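Local structure of arylamine n-acetyltransferase (Mycobacterium smegmatis, 1W5R) at residues F207-T212 / N223-N228; P21-G26 / A119-D124; V98-A103 / Q177-F182; R37-E42 / Y74-L79. The protein catalyses the transfer of an acetyl group to arylamines, probably from acetyl-CoA through a Cys-His-Asp triad as in other arylamine N-acetyltransferases. The protein carries 1 engineered substitution. All blocks are in the same frame, centred on the assembly; numbering follows the deposited sequence.

Contact 1. Residues F207-T212 / N223-N228; sequences FVTGLT and NLRGRN
L211 and G226 join the two backbones at the open end of a β-hairpin, strands 212-216 and 220-225, within an antiparallel sheet. G226 N donates to L211 O at 2.9 Å, and one step on T212 and R225 form a non-hydrogen-bonded pair. The CA atoms of that pair each make a CA-H...O contact: R225 CA lies 3.2 Å from L211 O, and T212 CA is equally close to L224 O. A type II' turn from R225 to N228, with G226 at positive phi (59°), then sends the chain into the next strand.

The R225 side chain reaches across to the segment leading out of helix 206-209. Its CG stands anti to the backbone N (chi1 179°) and the chain bends at chi2 (64°), carrying the guanidinium past L211 O, 3.2 Å from R225 CD. At the group's edge, R225 NH1 donates to T212 OG1 at 2.9 Å, nearly in plane. G210 lies over one face, its CA 3.4 Å from R225 NH2. H206 O and the C-terminal carboxylate of T278 also bind the guanidinium, through NH1 and NE, which should fix its rotation. L211 and L224 both pack on V248 of helix 245-255, and meet each other directly, L211 CD2 to L224 CD2, at 4.0 Å.

Contact 2. Residues P21-G26 / A119-D124; sequences PRPDLG and AVPGAD
P23 and P121 make the outer part of this surface contact, which rests on van der Waals packing. The two pyrrolidine rings approach through their CG atoms, P23 CG to P121 CG at 4.3 Å. The P23 carbonyl comes closer: P23 O lies 3.7 Å from P121 CD and is almost as near to P121 CG. Deeper in, V120 turns its CG1 branch, anti to the carbonyl carbon (chi1 -64°), onto the backbone where the helix begins. V120 CG1 is 4.0 Å from L25 N and 4.1 Å from D24 C, so across the contact this methyl packs on peptide atoms. P23 and V120 also share a neighbour, F89, which ties both segments to the loop between helix 73-87 and strand 90-98.

Here the start of helix 25-38 lies beside the loop that follows strand 111-119. D24 is the N-cap of that helix, with its OD1 bonded to T27 N, while the T27 hydroxyl meets R22 O.

Hydrogen bonding and charge pairing shape segment 21-26 from within. P23 is the centre of an inverse gamma turn, closed by a weak bond from D24 N to R22 O. R22 folds back on the same aspartate: R22 NH2 and D24 OD2 form a salt bridge of 2.8 Å, and D24 CB sits over the centre of one guanidinium face.

Contact 3. Residues V98-A103 / Q177-F182; sequences VVWMRA and QPLYTF
W100 lies along residues Q177-L179 of strand 175-182, and its side chain can be followed outward. W100 CB starts over the backbone, 3.8 Å from L179 O. W100 CG faces P178 O and L179 CD2 at 3.9 and 4.1 Å. Further out, W100 CD1 passes P178 O at 3.2 Å. W100 NE1 then donates to Q177 OE1 at 2.9 Å, fairly straight (158°) and close to the indole plane, although from above the amide's carbonyl plane. Beyond it, W100 CZ2 still skirts the same oxygen at 3.8 Å. L179 CD2 makes a CH-pi contact with one face, 3.7 Å from the centroid of the five-membered ring, while M101 CG lies over the opposite face. W100 CG points away from the backbone N (chi1 -156°), and the ring runs alongside the L179 side chain.

V99 N donates to L179 O at 3.0 Å, and a water bridges M101 N to P178 O. A type II turn from V99 to R102 follows strand 90-98. Strand 175-182 lies between strands 90-98 and 165-172; its own L179 and Y180 both face L168 of the latter as a classic β bulge, and Y180 meets H113 of strand 111-119 edge-to-face.

Contact 4. Residues R37-E42 / Y74-L79; sequences RSIPFE and YEHNGL
H76 turns its imidazole from helix 73-87 toward the I39-P40 backbone through a chi1 of -87° and a chi2 of -77°, and I39 has CG1 beside the backbone N (chi1 -52°), which leaves CG2 anti to that N and facing the ring. The two side chains run antiparallel, with I39 CG2 3.6 Å from H76 CE1. At the ring edge, H76 NE2 donates to P40 O at 2.9 Å; the oxygen lies near the imidazole plane, yet the donor stands well above the carbonyl plane. I39 O sits 3.2 Å from H76 CE1. The other ring nitrogen, ND1, is hydrogen-bonded to H35 NE2 of helix 25-38, so both nitrogens of this buried ring are engaged.

The helix bearing H76 is central to the arylamine N-acetyltransferase fold: it opens with the engineered glutamine that replaces the catalytic cysteine. Across from it, I39 is where the chain leaves helix 25-38 to reach strand 41-42.

One helical turn on from H76, I39 CD1 meets L79 CD2 at 4.1 Å, with L64 of helix 57-66 touching both. On the strand side, a water donates to E42 O and to E75 OE2; salt bridges to R69 and K63 respectively hold the carboxylates.

In the fold
Contacts 1 and 4 meet directly. F207 CE2 lies 3.6 Å from F41 CZ and T212 CG2 3.8 Å from F41 CE2, and strand 41-42, reached through contact 4, pairs with strand 212-216 of contact 1 in one sheet. Contact 3 belongs to the other sheet, its nearest atoms about 6 Å from contact 1 and about 7 Å from contact 4. Contact 2 holds the start of helix 25-38, whose far end enters contact 4; its centre is about 36 Å from that of contact 1. The probable triad partners H113 and D130 are reached from contacts 3 and 4, through Y180 and through N77, which is hydrogen-bonded to D130, respectively.

Contact 1. Residues F207-T212 / N223-N228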
# COMPACT_ATOMS: atom_id res chain seq x y z
N PHE A 207 11.07 -16.25 15.19
CA PHE A 207 10.74 -17.09 14.03
C PHE A 207 9.96 -18.35 14.37
O PHE A 207 9.68 -19.16 13.49
CB PHE A 207 12.00 -17.36 13.19
CG PHE A 207 12.60 -16.11 12.66
CD1 PHE A 207 13.81 -15.63 13.16
CD2 PHE A 207 11.91 -15.36 11.70
CE1 PHE A 207 14.34 -14.42 12.69
CE2 PHE A 207 12.45 -14.15 11.22
CZ PHE A 207 13.66 -13.68 11.72
N VAL A 208 9.58 -18.48 15.65
CA VAL A 208 8.67 -19.53 16.12
C VAL A 208 7.30 -18.93 16.47
O VAL A 208 6.27 -19.57 16.25
CB VAL A 208 9.26 -20.32 17.32
CG1 VAL A 208 8.24 -21.29 17.94
CG2 VAL A 208 10.49 -21.12 16.87
N THR A 209 7.28 -17.68 16.93
CA THR A 209 6.04 -17.07 17.44
C THR A 209 5.20 -16.34 16.41
O THR A 209 4.10 -15.86 16.72
CB THR A 209 6.32 -16.10 18.61
OG1 THR A 209 7.18 -15.05 18.16
CG2 THR A 209 6.97 -16.82 19.80
N GLY A 210 5.72 -16.20 15.20
CA GLY A 210 4.97 -15.54 14.15
C GLY A 210 5.52 -15.89 12.79
O GLY A 210 6.40 -16.76 12.68
N LEU A 211 5.00 -15.20 11.77
CA LEU A 211 5.28 -15.47 10.37
C LEU A 211 6.01 -14.29 9.75
O LEU A 211 5.50 -13.16 9.79
CB LEU A 211 3.96 -15.67 9.63
CG LEU A 211 4.02 -15.70 8.10
CD1 LEU A 211 4.58 -17.02 7.63
CD2 LEU A 211 2.64 -15.47 7.49
N THR A 212 7.18 -14.54 9.15
CA THR A 212 7.91 -13.51 8.41
C THR A 212 8.20 -14.04 7.01
O THR A 212 8.77 -15.13 6.86
CB THR A 212 9.24 -13.12 9.06
OG1 THR A 212 9.00 -12.54 10.34
CG2 THR A 212 10.01 -12.12 8.19
N ASN A 223 8.17 -6.94 3.06
CA ASN A 223 8.30 -7.66 4.31
C ASN A 223 6.96 -7.88 4.97
O ASN A 223 6.31 -6.91 5.41
CB ASN A 223 9.23 -6.96 5.30
CG ASN A 223 9.54 -7.85 6.48
OD1 ASN A 223 10.21 -8.85 6.33
ND2 ASN A 223 9.01 -7.52 7.64
N LEU A 224 6.55 -9.14 5.03
CA LEU A 224 5.29 -9.55 5.65
C LEU A 224 5.59 -10.07 7.05
O LEU A 224 6.42 -10.96 7.21
CB LEU A 224 4.66 -10.67 4.82
CG LEU A 224 3.36 -11.29 5.34
CD1 LEU A 224 2.19 -10.32 5.10
CD2 LEU A 224 3.06 -12.63 4.67
N ARG A 225 4.93 -9.50 8.06
CA ARG A 225 4.91 -10.09 9.39
C ARG A 225 3.45 -10.31 9.74
O ARG A 225 2.67 -9.34 9.80
CB ARG A 225 5.59 -9.17 10.43
CG ARG A 225 5.61 -9.70 11.87
CD ARG A 225 6.44 -10.99 11.98
NE ARG A 225 6.37 -11.54 13.34
CZ ARG A 225 7.10 -12.56 13.78
NH1 ARG A 225 7.97 -13.16 12.98
NH2 ARG A 225 6.95 -12.98 15.04
N GLY A 226 3.06 -11.56 9.92
CA GLY A 226 1.64 -11.84 10.20
C GLY A 226 0.75 -11.32 9.06
O GLY A 226 0.98 -11.63 7.89
N ARG A 227 -0.27 -10.52 9.40
CA ARG A 227 -1.19 -9.95 8.40
C ARG A 227 -0.68 -8.67 7.72
O ARG A 227 -1.32 -8.16 6.79
CB ARG A 227 -2.52 -9.60 9.07
CG ARG A 227 -2.42 -8.41 10.00
CD ARG A 227 -3.79 -7.92 10.44
NE ARG A 227 -4.38 -8.71 11.52
CZ ARG A 227 -5.57 -9.33 11.46
NH1 ARG A 227 -6.31 -9.30 10.35
NH2 ARG A 227 -6.00 -9.99 12.53
N ASN A 228 0.48 -8.18 8.17
CA ASN A 228 0.98 -6.87 7.78
C ASN A 228 2.12 -6.95 6.78
O ASN A 228 3.22 -7.41 7.11
CB ASN A 228 1.44 -6.11 9.02
CG ASN A 228 0.30 -5.86 10.00
OD1 ASN A 228 -0.71 -5.24 9.65
ND2 ASN A 228 0.46 -6.35 11.22

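Contact 2. Residues P21-G26 / A119-D124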
# COMPACT_ATOMS: atom_id res chain seq x y z
N PRO A 21 28.65 -18.96 -14.49
CA PRO A 21 29.31 -17.66 -14.35
C PRO A 21 30.70 -17.79 -13.72
O PRO A 21 30.96 -18.73 -12.97
CB PRO A 21 28.36 -16.89 -13.43
CG PRO A 21 27.68 -17.92 -12.61
CD PRO A 21 27.64 -19.19 -13.44
N ARG A 22 31.58 -16.84 -14.03
CA ARG A 22 32.96 -16.83 -13.54
C ARG A 22 33.00 -16.28 -12.11
O ARG A 22 32.15 -15.47 -11.75
CB ARG A 22 33.82 -15.95 -14.45
CG ARG A 22 35.21 -16.51 -14.76
CD ARG A 22 36.34 -15.50 -14.50
NE ARG A 22 36.05 -14.17 -15.03
CZ ARG A 22 36.80 -13.09 -14.80
NH1 ARG A 22 37.89 -13.16 -14.07
NH2 ARG A 22 36.44 -11.92 -15.32
N PRO A 23 33.98 -16.73 -11.30
CA PRO A 23 34.15 -16.17 -9.95
C PRO A 23 34.82 -14.79 -9.91
O PRO A 23 35.96 -14.66 -9.46
CB PRO A 23 35.02 -17.22 -9.25
CG PRO A 23 35.82 -17.83 -10.35
CD PRO A 23 34.94 -17.82 -11.57
N ASP A 24 34.10 -13.77 -10.35
CA ASP A 24 34.59 -12.41 -10.30
C ASP A 24 33.57 -11.50 -9.60
O ASP A 24 32.45 -11.93 -9.28
CB ASP A 24 34.94 -11.90 -11.71
CG ASP A 24 33.79 -12.02 -12.69
OD1 ASP A 24 32.62 -11.78 -12.31
OD2 ASP A 24 34.03 -12.34 -13.88
N LEU A 25 33.96 -10.25 -9.38
CA LEU A 25 33.11 -9.31 -8.65
C LEU A 25 31.77 -9.03 -9.35
O LEU A 25 30.73 -8.97 -8.70
CB LEU A 25 33.86 -8.01 -8.37
CG LEU A 25 33.20 -7.00 -7.41
CD1 LEU A 25 32.99 -7.60 -6.02
CD2 LEU A 25 34.02 -5.73 -7.34
N GLY A 26 31.79 -8.88 -10.68
CA GLY A 26 30.57 -8.69 -11.46
C GLY A 26 29.55 -9.80 -11.25
O GLY A 26 28.35 -9.55 -11.10
N ALA A 119 35.89 -13.92 -0.77
CA ALA A 119 37.04 -13.40 -1.50
C ALA A 119 36.98 -13.84 -2.96
O ALA A 119 36.58 -14.97 -3.25
CB ALA A 119 38.34 -13.89 -0.86
N VAL A 120 37.35 -12.95 -3.86
CA VAL A 120 37.66 -13.35 -5.24
C VAL A 120 39.09 -13.91 -5.29
O VAL A 120 39.98 -13.37 -4.63
CB VAL A 120 37.49 -12.21 -6.28
CG1 VAL A 120 36.05 -11.74 -6.36
CG2 VAL A 120 38.42 -11.04 -5.97
N PRO A 121 39.30 -15.00 -6.05
CA PRO A 121 40.64 -15.60 -6.25
C PRO A 121 41.81 -14.60 -6.36
O PRO A 121 42.92 -14.91 -5.91
CB PRO A 121 40.48 -16.39 -7.56
CG PRO A 121 38.99 -16.41 -7.88
CD PRO A 121 38.26 -15.78 -6.74
N GLY A 122 41.57 -13.42 -6.93
CA GLY A 122 42.57 -12.33 -6.94
C GLY A 122 42.37 -11.38 -5.77
O GLY A 122 41.63 -10.40 -5.88
N ALA A 123 43.06 -11.68 -4.67
CA ALA A 123 42.77 -11.12 -3.34
C ALA A 123 42.70 -9.59 -3.20
O ALA A 123 43.65 -8.96 -2.73
CB ALA A 123 43.75 -11.70 -2.30
N ASP A 124 41.56 -9.01 -3.56
CA ASP A 124 41.29 -7.60 -3.26
C ASP A 124 40.48 -7.47 -1.97
O ASP A 124 39.41 -6.84 -1.94
CB ASP A 124 40.60 -6.89 -4.44
CG ASP A 124 39.55 -7.76 -5.12
OD1 ASP A 124 38.59 -8.19 -4.45
OD2 ASP A 124 39.69 -8.00 -6.34

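Contact 3. Residues V98-A103 / Q177-F182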
# COMPACT_ATOMS: atom_id res chain seq x y z
N VAL A 98 21.64 -10.27 16.35
CA VAL A 98 20.76 -9.26 15.77
C VAL A 98 20.44 -8.19 16.80
O VAL A 98 19.93 -8.47 17.88
CB VAL A 98 19.46 -9.91 15.17
CG1 VAL A 98 18.49 -8.83 14.62
CG2 VAL A 98 19.83 -10.91 14.08
N VAL A 99 20.73 -6.94 16.43
CA VAL A 99 20.51 -5.83 17.35
C VAL A 99 19.43 -4.88 16.83
O VAL A 99 19.20 -3.81 17.41
CB VAL A 99 21.82 -5.04 17.62
CG1 VAL A 99 22.88 -5.93 18.25
CG2 VAL A 99 22.36 -4.40 16.32
N TRP A 100 18.78 -5.28 15.75
CA TRP A 100 17.80 -4.42 15.09
C TRP A 100 16.69 -3.96 16.04
O TRP A 100 16.00 -4.78 16.64
CB TRP A 100 17.24 -5.09 13.84
CG TRP A 100 16.71 -4.07 12.87
CD1 TRP A 100 16.98 -2.73 12.86
CD2 TRP A 100 15.87 -4.32 11.74
NE1 TRP A 100 16.34 -2.13 11.81
CE2 TRP A 100 15.65 -3.08 11.11
CE3 TRP A 100 15.27 -5.47 11.21
CZ2 TRP A 100 14.85 -2.95 9.97
CZ3 TRP A 100 14.48 -5.34 10.07
CH2 TRP A 100 14.27 -4.09 9.47
N MET A 101 16.56 -2.64 16.18
CA MET A 101 15.53 -2.00 17.01
C MET A 101 15.62 -2.33 18.50
O MET A 101 14.68 -2.09 19.26
CB MET A 101 14.12 -2.30 16.48
CG MET A 101 13.84 -1.76 15.08
SD MET A 101 14.08 0.03 14.97
CE MET A 101 12.68 0.63 15.93
N ARG A 102 16.76 -2.89 18.92
CA ARG A 102 16.98 -3.19 20.33
C ARG A 102 17.41 -1.94 21.07
O ARG A 102 18.16 -1.11 20.53
CB ARG A 102 18.05 -4.27 20.50
CG ARG A 102 17.53 -5.69 20.45
CD ARG A 102 18.35 -6.57 21.40
NE ARG A 102 17.72 -7.87 21.63
CZ ARG A 102 17.83 -8.58 22.75
NH1 ARG A 102 18.54 -8.12 23.77
NH2 ARG A 102 17.22 -9.75 22.85
N ALA A 103 16.94 -1.81 22.31
CA ALA A 103 17.33 -0.71 23.18
C ALA A 103 18.84 -0.70 23.41
O ALA A 103 19.51 -1.74 23.36
CB ALA A 103 16.59 -0.78 24.50
N GLN A 177 20.27 2.68 11.09
CA GLN A 177 19.77 1.64 11.98
C GLN A 177 20.74 0.48 12.01
O GLN A 177 20.99 -0.14 10.97
CB GLN A 177 18.41 1.15 11.51
CG GLN A 177 17.35 2.25 11.60
CD GLN A 177 15.94 1.75 11.47
OE1 GLN A 177 15.70 0.61 11.06
NE2 GLN A 177 14.99 2.61 11.82
N PRO A 178 21.34 0.21 13.18
CA PRO A 178 22.12 -1.00 13.32
C PRO A 178 21.26 -2.24 13.09
O PRO A 178 20.12 -2.32 13.59
CB PRO A 178 22.60 -0.93 14.78
CG PRO A 178 22.57 0.56 15.11
CD PRO A 178 21.35 1.02 14.41
N LEU A 179 21.80 -3.19 12.34
CA LEU A 179 21.09 -4.42 12.00
C LEU A 179 21.61 -5.59 12.83
O LEU A 179 20.82 -6.26 13.52
CB LEU A 179 21.21 -4.74 10.52
CG LEU A 179 20.72 -3.65 9.54
CD1 LEU A 179 20.85 -4.20 8.13
CD2 LEU A 179 19.29 -3.16 9.82
N TYR A 180 22.91 -5.84 12.76
CA TYR A 180 23.48 -6.92 13.54
C TYR A 180 24.96 -6.69 13.77
O TYR A 180 25.57 -5.86 13.08
CB TYR A 180 23.23 -8.27 12.86
CG TYR A 180 23.67 -8.38 11.41
CD1 TYR A 180 25.01 -8.64 11.06
CD2 TYR A 180 22.74 -8.24 10.37
CE1 TYR A 180 25.41 -8.76 9.72
CE2 TYR A 180 23.13 -8.37 9.03
CZ TYR A 180 24.48 -8.62 8.71
OH TYR A 180 24.88 -8.79 7.40
N THR A 181 25.51 -7.41 14.74
CA THR A 181 26.92 -7.41 14.99
C THR A 181 27.47 -8.79 14.65
O THR A 181 26.75 -9.77 14.70
CB THR A 181 27.22 -7.08 16.47
OG1 THR A 181 26.73 -8.14 17.31
CG2 THR A 181 26.59 -5.76 16.89
N PHE A 182 28.74 -8.85 14.28
CA PHE A 182 29.36 -10.14 13.96
C PHE A 182 30.87 -10.04 14.11
O PHE A 182 31.44 -8.95 14.02
CB PHE A 182 28.99 -10.57 12.53
CG PHE A 182 29.54 -9.68 11.44
CD1 PHE A 182 30.74 -10.00 10.80
CD2 PHE A 182 28.86 -8.54 11.04
CE1 PHE A 182 31.25 -9.20 9.78
CE2 PHE A 182 29.37 -7.72 10.02
CZ PHE A 182 30.56 -8.05 9.39
O HOH W 1 18.29 -0.80 14.88

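Contact 4. Residues R37-E42 / Y74-L79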
# COMPACT_ATOMS: atom_id res chain seq x y z
N ARG A 37 15.71 -11.40 -5.60
CA ARG A 37 14.39 -11.30 -6.19
C ARG A 37 13.69 -12.63 -6.40
O ARG A 37 12.50 -12.66 -6.69
CB ARG A 37 14.40 -10.52 -7.53
CG ARG A 37 15.06 -11.26 -8.70
CD ARG A 37 14.98 -10.45 -9.99
NE ARG A 37 15.83 -9.25 -9.94
CZ ARG A 37 17.09 -9.18 -10.38
NH1 ARG A 37 17.74 -8.03 -10.31
NH2 ARG A 37 17.70 -10.27 -10.88
N SER A 38 14.45 -13.73 -6.29
CA SER A 38 13.94 -15.06 -6.68
C SER A 38 13.59 -16.02 -5.55
O SER A 38 12.67 -16.84 -5.71
CB SER A 38 14.95 -15.76 -7.59
OG SER A 38 15.23 -15.01 -8.76
N ILE A 39 14.35 -15.97 -4.46
CA ILE A 39 14.15 -16.91 -3.35
C ILE A 39 13.75 -16.07 -2.13
O ILE A 39 14.55 -15.29 -1.63
CB ILE A 39 15.41 -17.78 -3.05
CG1 ILE A 39 15.93 -18.46 -4.33
CG2 ILE A 39 15.10 -18.83 -1.98
CD1 ILE A 39 17.21 -19.31 -4.10
N PRO A 40 12.50 -16.20 -1.68
CA PRO A 40 12.07 -15.36 -0.58
C PRO A 40 12.60 -15.82 0.78
O PRO A 40 12.94 -16.99 0.98
CB PRO A 40 10.54 -15.50 -0.63
CG PRO A 40 10.33 -16.92 -1.12
CD PRO A 40 11.42 -17.11 -2.14
N PHE A 41 12.68 -14.87 1.71
CA PHE A 41 12.82 -15.20 3.12
C PHE A 41 11.47 -15.75 3.58
O PHE A 41 10.41 -15.18 3.29
CB PHE A 41 13.18 -13.94 3.92
CG PHE A 41 13.48 -14.20 5.36
CD1 PHE A 41 14.80 -14.22 5.82
CD2 PHE A 41 12.44 -14.42 6.28
CE1 PHE A 41 15.09 -14.45 7.17
CE2 PHE A 41 12.72 -14.66 7.64
CZ PHE A 41 14.05 -14.68 8.08
N GLU A 42 11.48 -16.88 4.28
CA GLU A 42 10.27 -17.36 4.95
C GLU A 42 10.64 -18.27 6.10
O GLU A 42 11.70 -18.91 6.09
CB GLU A 42 9.32 -18.11 4.02
CG GLU A 42 10.02 -19.22 3.24
CD GLU A 42 9.39 -20.57 3.40
OE1 GLU A 42 9.15 -20.98 4.56
OE2 GLU A 42 9.19 -21.25 2.37
N TYR A 74 19.92 -18.88 7.93
CA TYR A 74 20.87 -19.99 7.80
C TYR A 74 20.72 -20.76 6.49
O TYR A 74 21.70 -21.32 5.94
CB TYR A 74 20.72 -20.96 8.95
CG TYR A 74 21.05 -20.40 10.31
CD1 TYR A 74 20.04 -19.97 11.17
CD2 TYR A 74 22.38 -20.28 10.73
CE1 TYR A 74 20.35 -19.44 12.43
CE2 TYR A 74 22.70 -19.77 11.99
CZ TYR A 74 21.68 -19.34 12.84
OH TYR A 74 21.95 -18.86 14.09
N GLU A 75 19.49 -20.80 6.00
CA GLU A 75 19.20 -21.51 4.77
C GLU A 75 19.67 -20.71 3.57
O GLU A 75 20.31 -21.25 2.65
CB GLU A 75 17.70 -21.83 4.68
CG GLU A 75 17.26 -22.82 5.75
CD GLU A 75 15.76 -22.90 5.91
OE1 GLU A 75 15.21 -24.00 5.67
OE2 GLU A 75 15.15 -21.88 6.30
N HIS A 76 19.38 -19.41 3.57
CA HIS A 76 19.80 -18.53 2.48
C HIS A 76 21.29 -18.44 2.32
O HIS A 76 21.83 -18.71 1.24
CB HIS A 76 19.25 -17.13 2.72
CG HIS A 76 17.87 -16.95 2.17
ND1 HIS A 76 17.63 -16.78 0.82
CD2 HIS A 76 16.66 -16.97 2.78
CE1 HIS A 76 16.33 -16.68 0.62
NE2 HIS A 76 15.71 -16.80 1.79
N ASN A 77 21.96 -18.04 3.38
CA ASN A 77 23.40 -17.86 3.30
C ASN A 77 24.14 -19.17 3.26
O ASN A 77 25.22 -19.25 2.67
CB ASN A 77 23.89 -16.91 4.39
CG ASN A 77 23.47 -15.47 4.10
OD1 ASN A 77 23.46 -15.06 2.94
ND2 ASN A 77 23.11 -14.73 5.14
N GLY A 78 23.55 -20.20 3.84
CA GLY A 78 24.14 -21.53 3.71
C GLY A 78 24.16 -21.92 2.25
O GLY A 78 25.21 -22.27 1.70
N LEU A 79 22.99 -21.84 1.60
CA LEU A 79 22.88 -22.18 0.19
C LEU A 79 23.84 -21.36 -0.67
O LEU A 79 24.58 -21.92 -1.50
CB LEU A 79 21.44 -21.98 -0.30
CG LEU A 79 21.19 -22.21 -1.80
CD1 LEU A 79 21.49 -23.63 -2.20
CD2 LEU A 79 19.76 -21.85 -2.16
O HOH W 2 12.81 -21.17 7.49